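Local coordinates for protein lytic Polysaccharide Monooxygenase (Phytophthora infestans, PDB 6Z5Y) that binds copper and, as a secreted lytic polysaccharide monooxygenase of a plant pathogen, probably breaks down pectin by oxidation during infection, at residues A[20-25]-A[158-163]; A[39-44]-A[150-155]; A[68-73]-A[165-170]; A[92-97]-A[128-133]; A[102-107]-A[135-140]. All blocks are in the same frame, centred on the assembly; numbering follows the deposited sequence. Where two conformers were deposited one is given.

Contact 1 (A[20-25]-A[158-163]); sequences VVEIEP and KTVWQA
I23 and W161 form a hydrogen-bonded antiparallel pair, with I23 N giving to W161 O and W161 N to I23 O, both at 2.8 Å. Toward the start of the short strand, A163 N bonds V21 O at 3.0 Å, and V20 N reaches A163 O at 2.8 Å. The next polar link is made by side chains: E22 and Q162, a non-hydrogen-bonded pair, run side by side in the same direction, and Q162 NE2 gives to E22 OE1 at 2.9 Å. Carboxylate and amide are nearly coplanar, 21° apart. With E22 CG anti to the backbone N (chi1 177°) and the chain extended, its acid end draws level with the amide. The other end of that amide, Q162 OE1, bonds the hydroxyl of Y164 of the copper site, which makes Q162 a second-shell residue of the metal site.

On the other face of the sheet the contact is apolar. P25 CA sits 3.5 Å from the centroid of the five-membered ring of W161, a CH-pi contact over the ring face, and P25 CG packs on T159 CG2. W31 and W27 each meet the W161 ring edge-to-face. Strand 21-23 is an outermost strand of the five-stranded sheet; strand 158-170 separates it from strand 143-155, whose L150 and L152 also touch W161.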
# COMPACT_ATOMS: atom_id res chain seq x y z
N VAL A 20 2.99 8.64 -4.96
CA VAL A 20 4.23 8.64 -5.77
C VAL A 20 3.92 9.07 -7.22
O VAL A 20 4.64 9.89 -7.78
CB VAL A 20 4.90 7.26 -5.71
CG1 VAL A 20 6.21 7.26 -6.49
CG2 VAL A 20 5.12 6.82 -4.28
N VAL A 21 2.88 8.48 -7.78
CA VAL A 21 2.34 8.91 -9.08
C VAL A 21 0.83 8.92 -9.02
O VAL A 21 0.21 8.21 -8.18
CB VAL A 21 2.79 8.01 -10.24
CG1 VAL A 21 4.31 7.98 -10.41
CG2 VAL A 21 2.28 6.59 -10.11
N GLU A 22 0.24 9.69 -9.94
CA GLU A 22 -1.21 9.70 -10.20
C GLU A 22 -1.34 9.56 -11.72
O GLU A 22 -0.83 10.43 -12.44
CB GLU A 22 -1.80 10.98 -9.67
CG GLU A 22 -3.28 11.08 -9.97
CD GLU A 22 -3.84 12.34 -9.37
OE1 GLU A 22 -4.40 12.26 -8.28
OE2 GLU A 22 -3.68 13.40 -9.99
N ILE A 23 -1.94 8.48 -12.17
CA ILE A 23 -1.89 8.09 -13.59
C ILE A 23 -3.27 7.67 -14.05
O ILE A 23 -4.16 7.40 -13.25
CB ILE A 23 -0.86 6.97 -13.82
CG1 ILE A 23 -1.17 5.68 -13.04
CG2 ILE A 23 0.52 7.52 -13.52
CD1 ILE A 23 -0.19 4.55 -13.25
N GLU A 24 -3.45 7.56 -15.35
CA GLU A 24 -4.67 6.95 -15.92
C GLU A 24 -4.74 5.50 -15.54
O GLU A 24 -3.72 4.85 -15.38
CB GLU A 24 -4.60 6.83 -17.43
CG GLU A 24 -4.54 8.18 -18.03
CD GLU A 24 -4.49 8.22 -19.54
OE1 GLU A 24 -4.36 9.32 -20.06
OE2 GLU A 24 -4.58 7.15 -20.17
N PRO A 25 -5.94 4.91 -15.46
CA PRO A 25 -6.03 3.46 -15.29
C PRO A 25 -5.20 2.77 -16.37
O PRO A 25 -5.28 3.16 -17.56
CB PRO A 25 -7.51 3.19 -15.42
CG PRO A 25 -8.13 4.50 -15.00
CD PRO A 25 -7.25 5.56 -15.60
N LYS A 158 -13.16 11.91 -13.75
CA LYS A 158 -12.15 11.12 -14.47
C LYS A 158 -11.47 10.22 -13.44
O LYS A 158 -10.90 10.71 -12.49
CB LYS A 158 -11.14 12.01 -15.18
CG LYS A 158 -11.69 12.81 -16.35
N THR A 159 -11.52 8.93 -13.68
CA THR A 159 -10.85 7.97 -12.82
C THR A 159 -9.33 8.11 -12.98
O THR A 159 -8.83 8.13 -14.09
CB THR A 159 -11.28 6.53 -13.12
OG1 THR A 159 -12.70 6.44 -12.94
CG2 THR A 159 -10.61 5.51 -12.23
N VAL A 160 -8.65 8.10 -11.85
CA VAL A 160 -7.19 7.97 -11.81
C VAL A 160 -6.83 6.82 -10.88
O VAL A 160 -7.62 6.38 -10.04
CB VAL A 160 -6.50 9.26 -11.32
CG1 VAL A 160 -6.80 10.39 -12.28
CG2 VAL A 160 -6.86 9.65 -9.89
N TRP A 161 -5.61 6.37 -11.07
CA TRP A 161 -4.91 5.47 -10.15
C TRP A 161 -3.84 6.28 -9.43
O TRP A 161 -3.03 6.97 -10.07
CB TRP A 161 -4.25 4.31 -10.92
CG TRP A 161 -5.17 3.27 -11.48
CD1 TRP A 161 -6.53 3.26 -11.51
CD2 TRP A 161 -4.77 2.03 -12.10
NE1 TRP A 161 -6.97 2.10 -12.09
CE2 TRP A 161 -5.92 1.31 -12.40
CE3 TRP A 161 -3.54 1.44 -12.32
CZ2 TRP A 161 -5.88 0.05 -12.97
CZ3 TRP A 161 -3.49 0.18 -12.89
CH2 TRP A 161 -4.65 -0.50 -13.21
N GLN A 162 -3.81 6.19 -8.10
CA GLN A 162 -2.74 6.79 -7.30
C GLN A 162 -1.94 5.64 -6.67
O GLN A 162 -2.52 4.73 -6.09
CB GLN A 162 -3.29 7.67 -6.21
CG GLN A 162 -4.00 8.90 -6.74
CD GLN A 162 -4.78 9.61 -5.67
OE1 GLN A 162 -4.94 9.13 -4.54
NE2 GLN A 162 -5.31 10.75 -6.02
N ALA A 163 -0.64 5.71 -6.77
CA ALA A 163 0.25 4.69 -6.22
C ALA A 163 0.85 5.21 -4.94
O ALA A 163 1.56 6.22 -4.97
CB ALA A 163 1.34 4.35 -7.19

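Contact 2 (A[39-44]-A[150-155]); sequences GLLATF and LALQRL
L40 lies over the flat end of R154: CD2 stands 3.5 Å above the guanidinium plane, over its centre, as the two side chains run alongside one another with their ends pointing opposite ways. The other branch of the leucine turns to the strand, where L40 CD1 rests 3.9 Å from L152 CB and 3.5 Å from L152 O. Further along the helix, L41 CD2 and F44 CB both approach L152 CD1. F44 continues the row by bringing CE2 to 3.5 Å from L150 CD2; its ring swings over to that leucine because CG is anti to the backbone N (chi1 -174°).

What holds these groups lies one layer out. R154 is extended from CG to NE, and its terminal nitrogens are fixed by the loop and the first turn of the helix: NH2 bonds S34 OG and G36 O, NH1 bonds W31 O. Inside the helix, G39 O accepts from T43 OG1 at 2.9 Å and from T43 N at 3.0 Å, the two donors arriving from opposite faces of its plane. F53 meets the F44 ring edge-to-face.

Helix 36-47 therefore attaches to strand 143-155 here through van der Waals packing, with no polar bond between the two segments. Even the arginine offers L40 the face of its guanidinium, while NH1 and NH2 bond neutral oxygens of W31, S34 and G36, which probably help to hold the charge in place.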
# COMPACT_ATOMS: atom_id res chain seq x y z
N GLY A 39 -18.31 0.95 -7.98
CA GLY A 39 -18.07 0.79 -9.42
C GLY A 39 -16.59 0.73 -9.76
O GLY A 39 -16.20 -0.03 -10.64
N LEU A 40 -15.78 1.52 -9.06
CA LEU A 40 -14.32 1.48 -9.30
C LEU A 40 -13.80 0.08 -8.99
O LEU A 40 -13.02 -0.49 -9.75
CB LEU A 40 -13.59 2.51 -8.43
CG LEU A 40 -13.88 3.96 -8.75
CD1 LEU A 40 -13.16 4.89 -7.77
CD2 LEU A 40 -13.48 4.30 -10.16
N LEU A 41 -14.20 -0.46 -7.84
CA LEU A 41 -13.71 -1.79 -7.42
C LEU A 41 -14.22 -2.88 -8.36
O LEU A 41 -13.50 -3.84 -8.62
CB LEU A 41 -14.19 -2.03 -6.00
CG LEU A 41 -13.44 -1.19 -4.96
CD1 LEU A 41 -14.19 -1.17 -3.65
CD2 LEU A 41 -12.03 -1.69 -4.74
N ALA A 42 -15.48 -2.76 -8.80
CA ALA A 42 -16.05 -3.79 -9.69
C ALA A 42 -15.34 -3.77 -11.05
O ALA A 42 -15.08 -4.85 -11.63
CB ALA A 42 -17.54 -3.56 -9.83
N THR A 43 -14.99 -2.58 -11.54
CA THR A 43 -14.25 -2.44 -12.81
C THR A 43 -12.86 -3.07 -12.65
O THR A 43 -12.43 -3.84 -13.49
CB THR A 43 -14.16 -0.98 -13.25
OG1 THR A 43 -15.49 -0.44 -13.40
CG2 THR A 43 -13.39 -0.86 -14.54
N PHE A 44 -12.21 -2.79 -11.54
CA PHE A 44 -10.90 -3.39 -11.26
C PHE A 44 -11.02 -4.92 -11.28
O PHE A 44 -10.21 -5.61 -11.91
CB PHE A 44 -10.38 -2.85 -9.93
CG PHE A 44 -8.98 -3.29 -9.64
CD1 PHE A 44 -8.72 -4.52 -9.07
CD2 PHE A 44 -7.92 -2.47 -9.97
CE1 PHE A 44 -7.42 -4.92 -8.84
CE2 PHE A 44 -6.62 -2.87 -9.74
CZ PHE A 44 -6.37 -4.10 -9.20
N LEU A 150 -2.89 0.70 -4.29
CA LEU A 150 -3.38 1.29 -5.55
C LEU A 150 -4.73 1.90 -5.26
O LEU A 150 -5.75 1.19 -5.15
CB LEU A 150 -3.49 0.20 -6.59
CG LEU A 150 -3.83 0.71 -7.98
CD1 LEU A 150 -2.66 1.43 -8.58
CD2 LEU A 150 -4.36 -0.36 -8.88
N ALA A 151 -4.72 3.22 -5.05
CA ALA A 151 -5.95 3.95 -4.76
C ALA A 151 -6.62 4.29 -6.07
O ALA A 151 -5.99 4.66 -7.07
CB ALA A 151 -5.64 5.19 -3.98
N LEU A 152 -7.92 4.11 -6.09
CA LEU A 152 -8.81 4.39 -7.24
C LEU A 152 -9.63 5.62 -6.85
O LEU A 152 -10.31 5.60 -5.81
CB LEU A 152 -9.70 3.17 -7.48
CG LEU A 152 -8.98 1.83 -7.58
CD1 LEU A 152 -10.01 0.71 -7.63
CD2 LEU A 152 -8.07 1.78 -8.81
N GLN A 153 -9.57 6.68 -7.64
CA GLN A 153 -10.31 7.91 -7.25
C GLN A 153 -10.79 8.59 -8.52
O GLN A 153 -10.24 8.37 -9.61
CB GLN A 153 -9.49 8.87 -6.36
CG GLN A 153 -10.24 10.14 -5.90
CD GLN A 153 -9.43 11.05 -5.00
OE1 GLN A 153 -8.20 11.10 -5.06
NE2 GLN A 153 -10.13 11.82 -4.17
N ARG A 154 -11.89 9.31 -8.38
CA ARG A 154 -12.45 10.15 -9.45
C ARG A 154 -12.11 11.61 -9.18
O ARG A 154 -12.41 12.13 -8.10
CB ARG A 154 -13.95 9.95 -9.54
CG ARG A 154 -14.37 8.50 -9.66
CD ARG A 154 -15.86 8.34 -9.62
NE ARG A 154 -16.29 6.95 -9.50
CZ ARG A 154 -16.52 6.13 -10.52
NH1 ARG A 154 -16.30 6.54 -11.75
NH2 ARG A 154 -16.94 4.89 -10.33
N LEU A 155 -11.43 12.23 -10.13
CA LEU A 155 -11.07 13.65 -10.09
C LEU A 155 -11.76 14.32 -11.27
O LEU A 155 -11.48 13.96 -12.42
CB LEU A 155 -9.56 13.82 -10.20
CG LEU A 155 -8.80 13.21 -9.04
CD1 LEU A 155 -7.31 13.45 -9.20
CD2 LEU A 155 -9.29 13.74 -7.70

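Contact 3 (A[68-73]-A[165-170]); sequences EECGFT and KNCIPL
The C70-C167 disulfide ties a loop of two overlapping beta turns to strand 158-170. C70 SG, in one of its two conformers, and C167 SG are 2.0 Å apart with a chi3 of -81°. A type II turn from E68 to G71 runs into a type II' turn from C70 to T73, so C70 and G71 belong to both.

Each turn also sends a polar group across. From the first, E68 O accepts K165 NZ at 2.8 Å; the ammonium sits well above the carbonyl plane, 63° out of it, while G71 N closes the turn from the opposite face. The lysine chain bends at chi3 (-82°) to bring NZ there, and NZ has a second acceptor in F66 O. From the second turn, T73 OG1 works as a relay: it takes the N-H of C167 at 2.8 Å and gives its own proton to C70 O at 2.7 Å, on a lone pair in the carbonyl plane. C70 O also accepts T73 N, the turn's own bond, so two donors grip it. A water completes the set, accepting from F72 N and donating to K165 O, both at 2.9 Å. The T73 and N166 side chains cross at about a right angle, with T73 CG2 3.8 Å from N166 ND2, and the amide oxygen of N166 goes on to I4 N.

Backbone and side-chain bonds cluster beside the sulfur bridge, as where a disulfide staples an irregular loop to a strand of the antiparallel core, here consistent with the beta-sandwich fold of lytic polysaccharide monooxygenases.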
# COMPACT_ATOMS: atom_id res chain seq x y z
N GLU A 68 9.24 5.89 -8.52
CA GLU A 68 10.40 5.51 -7.69
C GLU A 68 10.02 4.35 -6.76
O GLU A 68 9.00 4.43 -6.02
CB GLU A 68 10.79 6.71 -6.83
CG GLU A 68 11.78 7.69 -7.42
CD GLU A 68 12.28 8.58 -6.29
OE1 GLU A 68 12.91 8.04 -5.35
OE2 GLU A 68 11.99 9.79 -6.33
N GLU A 69 10.92 3.39 -6.65
CA GLU A 69 10.87 2.36 -5.61
C GLU A 69 10.82 3.05 -4.24
O GLU A 69 11.52 4.01 -4.03
CB GLU A 69 12.14 1.50 -5.75
CG GLU A 69 12.12 0.27 -4.90
CD GLU A 69 13.28 -0.68 -5.04
OE1 GLU A 69 14.17 -0.42 -5.87
OE2 GLU A 69 13.32 -1.64 -4.25
N CYS A 70 9.99 2.54 -3.37
CA CYS A 70 9.86 2.99 -1.98
C CYS A 70 9.23 4.38 -1.86
O CYS A 70 9.05 4.88 -0.75
CB CYS A 70 11.18 2.95 -1.24
SG CYS A 70 11.82 1.25 -1.11
N GLY A 71 8.83 5.00 -2.97
CA GLY A 71 8.23 6.34 -2.84
C GLY A 71 9.17 7.30 -2.16
O GLY A 71 10.35 7.39 -2.51
N PHE A 72 8.63 8.03 -1.19
CA PHE A 72 9.36 9.06 -0.43
C PHE A 72 10.10 8.44 0.75
O PHE A 72 10.84 9.17 1.42
CB PHE A 72 8.39 10.13 0.02
CG PHE A 72 7.63 10.81 -1.08
CD1 PHE A 72 8.15 11.90 -1.73
CD2 PHE A 72 6.38 10.37 -1.47
CE1 PHE A 72 7.42 12.55 -2.72
CE2 PHE A 72 5.66 10.99 -2.47
CZ PHE A 72 6.18 12.09 -3.11
N THR A 73 9.86 7.17 1.04
CA THR A 73 10.43 6.55 2.22
C THR A 73 11.81 6.02 1.90
O THR A 73 12.14 5.69 0.76
CB THR A 73 9.52 5.45 2.78
OG1 THR A 73 9.44 4.36 1.84
CG2 THR A 73 8.14 5.97 3.13
N LYS A 165 3.48 3.85 -1.93
CA LYS A 165 4.48 2.86 -1.59
C LYS A 165 5.25 3.34 -0.39
O LYS A 165 5.69 4.49 -0.34
CB LYS A 165 5.45 2.65 -2.76
CG LYS A 165 4.87 1.87 -3.91
CD LYS A 165 5.75 1.85 -5.13
CE LYS A 165 5.58 3.11 -5.95
NZ LYS A 165 6.63 3.21 -7.00
N ASN A 166 5.49 2.40 0.54
CA ASN A 166 6.43 2.65 1.64
C ASN A 166 7.38 1.46 1.72
O ASN A 166 6.99 0.31 1.47
CB ASN A 166 5.72 2.75 2.99
CG ASN A 166 4.60 3.76 3.09
OD1 ASN A 166 3.72 3.56 3.93
ND2 ASN A 166 4.64 4.86 2.35
N CYS A 167 8.59 1.73 2.15
CA CYS A 167 9.59 0.74 2.53
C CYS A 167 10.02 1.14 3.94
O CYS A 167 10.44 2.27 4.12
CB CYS A 167 10.82 0.75 1.62
SG CYS A 167 10.39 0.26 -0.06
N ILE A 168 9.92 0.19 4.88
CA ILE A 168 10.21 0.46 6.30
C ILE A 168 11.09 -0.64 6.82
O ILE A 168 10.64 -1.78 6.99
CB ILE A 168 8.93 0.58 7.13
CG1 ILE A 168 7.99 1.64 6.53
CG2 ILE A 168 9.30 0.91 8.56
CD1 ILE A 168 6.67 1.80 7.25
N PRO A 169 12.39 -0.36 7.07
CA PRO A 169 13.26 -1.39 7.58
C PRO A 169 12.87 -1.68 9.02
O PRO A 169 12.65 -0.73 9.81
CB PRO A 169 14.66 -0.77 7.49
CG PRO A 169 14.40 0.75 7.55
CD PRO A 169 13.07 0.94 6.84
N LEU A 170 12.90 -2.96 9.38
CA LEU A 170 12.56 -3.41 10.74
C LEU A 170 13.75 -4.14 11.34
O LEU A 170 14.48 -4.83 10.65
CB LEU A 170 11.34 -4.33 10.74
CG LEU A 170 10.10 -3.78 10.05
CD1 LEU A 170 8.93 -4.72 10.21
CD2 LEU A 170 9.71 -2.42 10.58
O HOH W 1 6.15 7.28 0.13

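Contact 4 (A[92-97]-A[128-133]); sequences RGIVHA and AVFKPV. With CU (copper (II) ion), chain C.
R92 O accepts A128 N at 3.1 Å, a bond straight at the hydrogen but with the donor 51° out of the carbonyl plane, and around it the loop 92-97 draws near the start of strand 129-130, with G93 and A128 CA atoms 4.7 Å apart. This loop carries one arm of the histidine brace, the copper site of lytic polysaccharide monooxygenases, in which the N-terminal H1 and H96 hold the metal.

I94 makes the apolar side of the contact. Its CG1 lies 3.7 Å from A128 CB, and its CD1 reaches 4.0 Å from F130 CZ, the two side chains crossing obliquely. CG1 lies anti to the carbonyl carbon (chi1 -63°), which directs this branch to the strand. F130 is itself set among other rings, meeting those of Y119, F90 and F147, while I94 also touches helix 115-119.

Two residues on, H96 points in a different direction, to the metal. A151 and Q153 of strand 143-155 pack against this histidine, and V95 CG2 stands 3.7 Å above its ring, toward the rim. H96 NE2 binds the copper at 1.9 Å.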
# COMPACT_ATOMS: atom_id res chain seq x y z
N ARG A 92 -3.39 7.94 9.08
CA ARG A 92 -4.70 8.57 9.07
C ARG A 92 -5.68 7.49 8.69
O ARG A 92 -5.30 6.29 8.57
CB ARG A 92 -4.71 9.77 8.09
CG ARG A 92 -4.36 9.37 6.67
CD ARG A 92 -4.76 10.41 5.63
NE ARG A 92 -4.10 11.69 5.89
CZ ARG A 92 -4.60 12.88 5.57
NH1 ARG A 92 -5.74 12.97 4.92
NH2 ARG A 92 -3.94 13.94 5.95
N GLY A 93 -6.93 7.86 8.49
CA GLY A 93 -7.91 6.94 7.93
C GLY A 93 -7.71 6.77 6.44
O GLY A 93 -7.02 7.60 5.80
N ILE A 94 -8.36 5.77 5.90
CA ILE A 94 -8.26 5.47 4.46
C ILE A 94 -9.51 5.99 3.74
O ILE A 94 -10.62 5.56 4.10
CB ILE A 94 -8.03 3.97 4.23
CG1 ILE A 94 -6.70 3.51 4.82
CG2 ILE A 94 -8.16 3.66 2.76
CD1 ILE A 94 -6.54 2.01 4.83
N VAL A 95 -9.33 6.90 2.78
CA VAL A 95 -10.48 7.58 2.15
C VAL A 95 -10.54 7.32 0.67
O VAL A 95 -11.34 7.98 0.02
CB VAL A 95 -10.49 9.11 2.40
CG1 VAL A 95 -10.41 9.46 3.86
CG2 VAL A 95 -9.42 9.83 1.57
N HIS A 96 -9.74 6.40 0.12
CA HIS A 96 -9.88 5.99 -1.28
C HIS A 96 -10.05 4.49 -1.34
O HIS A 96 -9.39 3.78 -0.58
CB HIS A 96 -8.65 6.35 -2.12
CG HIS A 96 -8.15 7.73 -1.90
ND1 HIS A 96 -8.90 8.86 -2.16
CD2 HIS A 96 -6.94 8.18 -1.53
CE1 HIS A 96 -8.16 9.93 -1.88
NE2 HIS A 96 -6.95 9.55 -1.51
N ALA A 97 -10.90 4.03 -2.25
CA ALA A 97 -11.05 2.60 -2.53
C ALA A 97 -9.79 2.06 -3.19
O ALA A 97 -9.02 2.78 -3.80
CB ALA A 97 -12.23 2.36 -3.41
N ALA A 128 -6.65 4.19 10.48
CA ALA A 128 -6.76 2.83 9.94
C ALA A 128 -5.69 1.93 10.55
O ALA A 128 -4.55 2.34 10.67
CB ALA A 128 -6.64 2.83 8.43
N VAL A 129 -6.08 0.73 10.89
CA VAL A 129 -5.20 -0.26 11.50
C VAL A 129 -5.26 -1.50 10.64
O VAL A 129 -6.33 -2.05 10.39
CB VAL A 129 -5.58 -0.56 12.96
CG1 VAL A 129 -4.65 -1.64 13.49
CG2 VAL A 129 -5.55 0.67 13.80
N PHE A 130 -4.09 -1.93 10.20
CA PHE A 130 -3.94 -3.16 9.40
C PHE A 130 -3.69 -4.32 10.35
O PHE A 130 -2.78 -4.25 11.18
CB PHE A 130 -2.75 -3.03 8.46
CG PHE A 130 -2.86 -1.87 7.50
CD1 PHE A 130 -3.66 -1.92 6.38
CD2 PHE A 130 -2.16 -0.69 7.75
CE1 PHE A 130 -3.77 -0.82 5.54
CE2 PHE A 130 -2.27 0.40 6.91
CZ PHE A 130 -3.08 0.34 5.81
N LYS A 131 -4.47 -5.39 10.19
CA LYS A 131 -4.31 -6.59 10.99
C LYS A 131 -4.97 -7.74 10.26
O LYS A 131 -5.87 -7.56 9.45
CB LYS A 131 -5.06 -6.33 12.27
CG LYS A 131 -6.59 -6.48 12.19
CD LYS A 131 -7.40 -5.47 11.37
CE LYS A 131 -8.90 -5.63 11.64
NZ LYS A 131 -9.76 -4.91 10.66
N PRO A 132 -4.50 -8.97 10.53
CA PRO A 132 -3.33 -9.31 11.34
C PRO A 132 -2.03 -9.17 10.55
O PRO A 132 -2.02 -9.39 9.34
CB PRO A 132 -3.55 -10.79 11.69
CG PRO A 132 -4.30 -11.32 10.43
CD PRO A 132 -5.17 -10.17 9.99
N VAL A 133 -0.97 -8.79 11.24
CA VAL A 133 0.39 -8.73 10.64
C VAL A 133 1.31 -9.54 11.54
O VAL A 133 1.58 -9.15 12.67
CB VAL A 133 0.88 -7.29 10.48
CG1 VAL A 133 2.28 -7.27 9.83
CG2 VAL A 133 -0.11 -6.43 9.69
CU CU C . -5.48 10.67 -1.04

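Contact 5 (A[102-107]-A[135-140]); sequences IWLDDK and YSSCAA
L104 and Y135 cross at about a right angle, with the leucine branch CD1 doing most of the touching. It lies 3.7 Å from Y135 CA and 4.0 Å from Y135 CD1, an oblique approach to the ring. C138 SG, in one of its two conformers, comes to 3.7 Å from the same L104 CD1, so the methyl touches both the root of the tyrosine and the sulfur. L104 CG stands anti to the carbonyl carbon (chi1 -58°), which carries the branch toward Y135 and C138. C138 SG is bridged to C143, and the tyrosine is fixed at its far end, where OH bonds T87 O.

K107 runs out beside this apolar patch, every torsion near anti, and its CD passes 3.9 Å from S137 OG. It closes the type II' turn from L104 to K107 that joins strand 100-104 to strand 107-112, and so reaches the 3-10 segment from beyond the leucine. Two waters fill the polar margin. One donates to L104 O at 2.8 Å and lies 2.7 Å from S137 OG. The other accepts from K107 NZ at 2.9 Å and from S137 N at 3.0 Å.

The chemistry is divided: L104 packs on Y135 and C138 in an apolar leucine-tyrosine-sulfur patch, whereas beside it the polar link from K107 and L104 O to S137 passes through water.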
# COMPACT_ATOMS: atom_id res chain seq x y z
N ILE A 102 0.79 -5.65 2.44
CA ILE A 102 2.04 -5.50 3.23
C ILE A 102 2.85 -6.76 3.02
O ILE A 102 2.33 -7.89 3.18
CB ILE A 102 1.74 -5.27 4.71
CG1 ILE A 102 0.91 -4.02 4.93
CG2 ILE A 102 3.04 -5.20 5.51
CD1 ILE A 102 0.38 -3.83 6.34
N TRP A 103 4.13 -6.56 2.73
CA TRP A 103 5.13 -7.63 2.60
C TRP A 103 6.22 -7.44 3.63
O TRP A 103 6.57 -6.30 3.96
CB TRP A 103 5.75 -7.56 1.21
CG TRP A 103 4.83 -7.83 0.07
CD1 TRP A 103 3.84 -7.03 -0.41
CD2 TRP A 103 4.87 -8.97 -0.77
NE1 TRP A 103 3.24 -7.61 -1.49
CE2 TRP A 103 3.85 -8.81 -1.74
CE3 TRP A 103 5.68 -10.12 -0.83
CZ2 TRP A 103 3.65 -9.71 -2.77
CZ3 TRP A 103 5.47 -11.02 -1.86
CH2 TRP A 103 4.46 -10.81 -2.80
N LEU A 104 6.78 -8.53 4.10
CA LEU A 104 8.01 -8.54 4.91
C LEU A 104 9.03 -9.31 4.09
O LEU A 104 8.86 -10.53 3.87
CB LEU A 104 7.77 -9.18 6.28
CG LEU A 104 6.70 -8.52 7.11
CD1 LEU A 104 6.52 -9.26 8.41
CD2 LEU A 104 6.98 -7.06 7.38
N ASP A 105 9.99 -8.61 3.53
CA ASP A 105 10.82 -9.17 2.44
C ASP A 105 9.87 -9.80 1.43
O ASP A 105 8.93 -9.12 0.95
CB ASP A 105 11.96 -10.03 2.99
CG ASP A 105 12.89 -9.24 3.90
OD1 ASP A 105 13.12 -8.07 3.58
OD2 ASP A 105 13.39 -9.84 4.88
N ASP A 106 10.10 -11.04 1.05
CA ASP A 106 9.34 -11.74 -0.01
C ASP A 106 8.13 -12.53 0.53
O ASP A 106 7.60 -13.31 -0.22
CB ASP A 106 10.27 -12.61 -0.84
CG ASP A 106 11.15 -13.55 -0.03
OD1 ASP A 106 10.91 -13.67 1.20
OD2 ASP A 106 12.08 -14.15 -0.62
N LYS A 107 7.70 -12.22 1.74
CA LYS A 107 6.49 -12.84 2.31
C LYS A 107 5.37 -11.83 2.33
O LYS A 107 5.48 -10.79 3.02
CB LYS A 107 6.79 -13.32 3.72
CG LYS A 107 5.66 -14.06 4.39
CD LYS A 107 6.02 -14.47 5.80
CE LYS A 107 4.94 -15.17 6.58
NZ LYS A 107 5.41 -15.52 7.94
N TYR A 135 4.90 -10.51 12.26
CA TYR A 135 6.26 -10.06 12.03
C TYR A 135 7.30 -11.11 12.37
O TYR A 135 8.52 -10.81 12.32
CB TYR A 135 6.54 -8.81 12.87
CG TYR A 135 5.72 -7.61 12.50
CD1 TYR A 135 6.09 -6.78 11.46
CD2 TYR A 135 4.58 -7.27 13.22
CE1 TYR A 135 5.36 -5.66 11.13
CE2 TYR A 135 3.83 -6.16 12.89
CZ TYR A 135 4.23 -5.33 11.86
OH TYR A 135 3.55 -4.20 11.55
N SER A 136 6.90 -12.34 12.68
CA SER A 136 7.88 -13.31 13.19
C SER A 136 9.02 -13.61 12.24
O SER A 136 10.14 -13.89 12.72
CB SER A 136 7.21 -14.60 13.59
OG SER A 136 6.53 -15.22 12.51
N SER A 137 8.78 -13.55 10.93
CA SER A 137 9.84 -13.85 9.96
C SER A 137 10.98 -12.83 10.04
O SER A 137 12.06 -13.13 9.55
CB SER A 137 9.27 -13.99 8.58
OG SER A 137 8.70 -12.78 8.10
N CYS A 138 10.73 -11.68 10.63
CA CYS A 138 11.75 -10.61 10.74
C CYS A 138 12.77 -10.90 11.84
O CYS A 138 13.77 -10.18 11.92
CB CYS A 138 11.10 -9.28 11.02
SG CYS A 138 9.91 -8.84 9.75
N ALA A 139 12.56 -11.91 12.67
CA ALA A 139 13.58 -12.31 13.67
C ALA A 139 14.97 -12.58 13.06
O ALA A 139 15.96 -12.04 13.61
CB ALA A 139 13.08 -13.51 14.41
N ALA A 140 15.02 -13.30 11.92
CA ALA A 140 16.26 -13.70 11.23
C ALA A 140 16.72 -12.55 10.34
O ALA A 140 16.40 -12.52 9.14
CB ALA A 140 16.06 -15.00 10.48
O HOH W 2 9.84 -12.47 5.67
O HOH W 3 6.34 -13.11 9.31

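In the fold
Contacts 1, 2, 3 and 5 all reach the five-stranded sheet, and contact 4 joins the loop before strand 100-104 to the smaller three-stranded sheet. Strand 158-170 serves both contact 1 and contact 3, whose centres are about 19 Å apart; contact 2 uses its neighbour, strand 143-155, with its centre about 10 Å from that of contact 1. Along the chain, contacts 4 and 5 are made between residues that lie within the span bridged by contacts 1, 2 and 3. The centre of contact 5 is about 29 Å from those of contacts 1 and 2, across the centre of the chain. Strands 158-170 and 143-155 meet the H96 loop of contact 4 beside the copper, through Q162 and Q153.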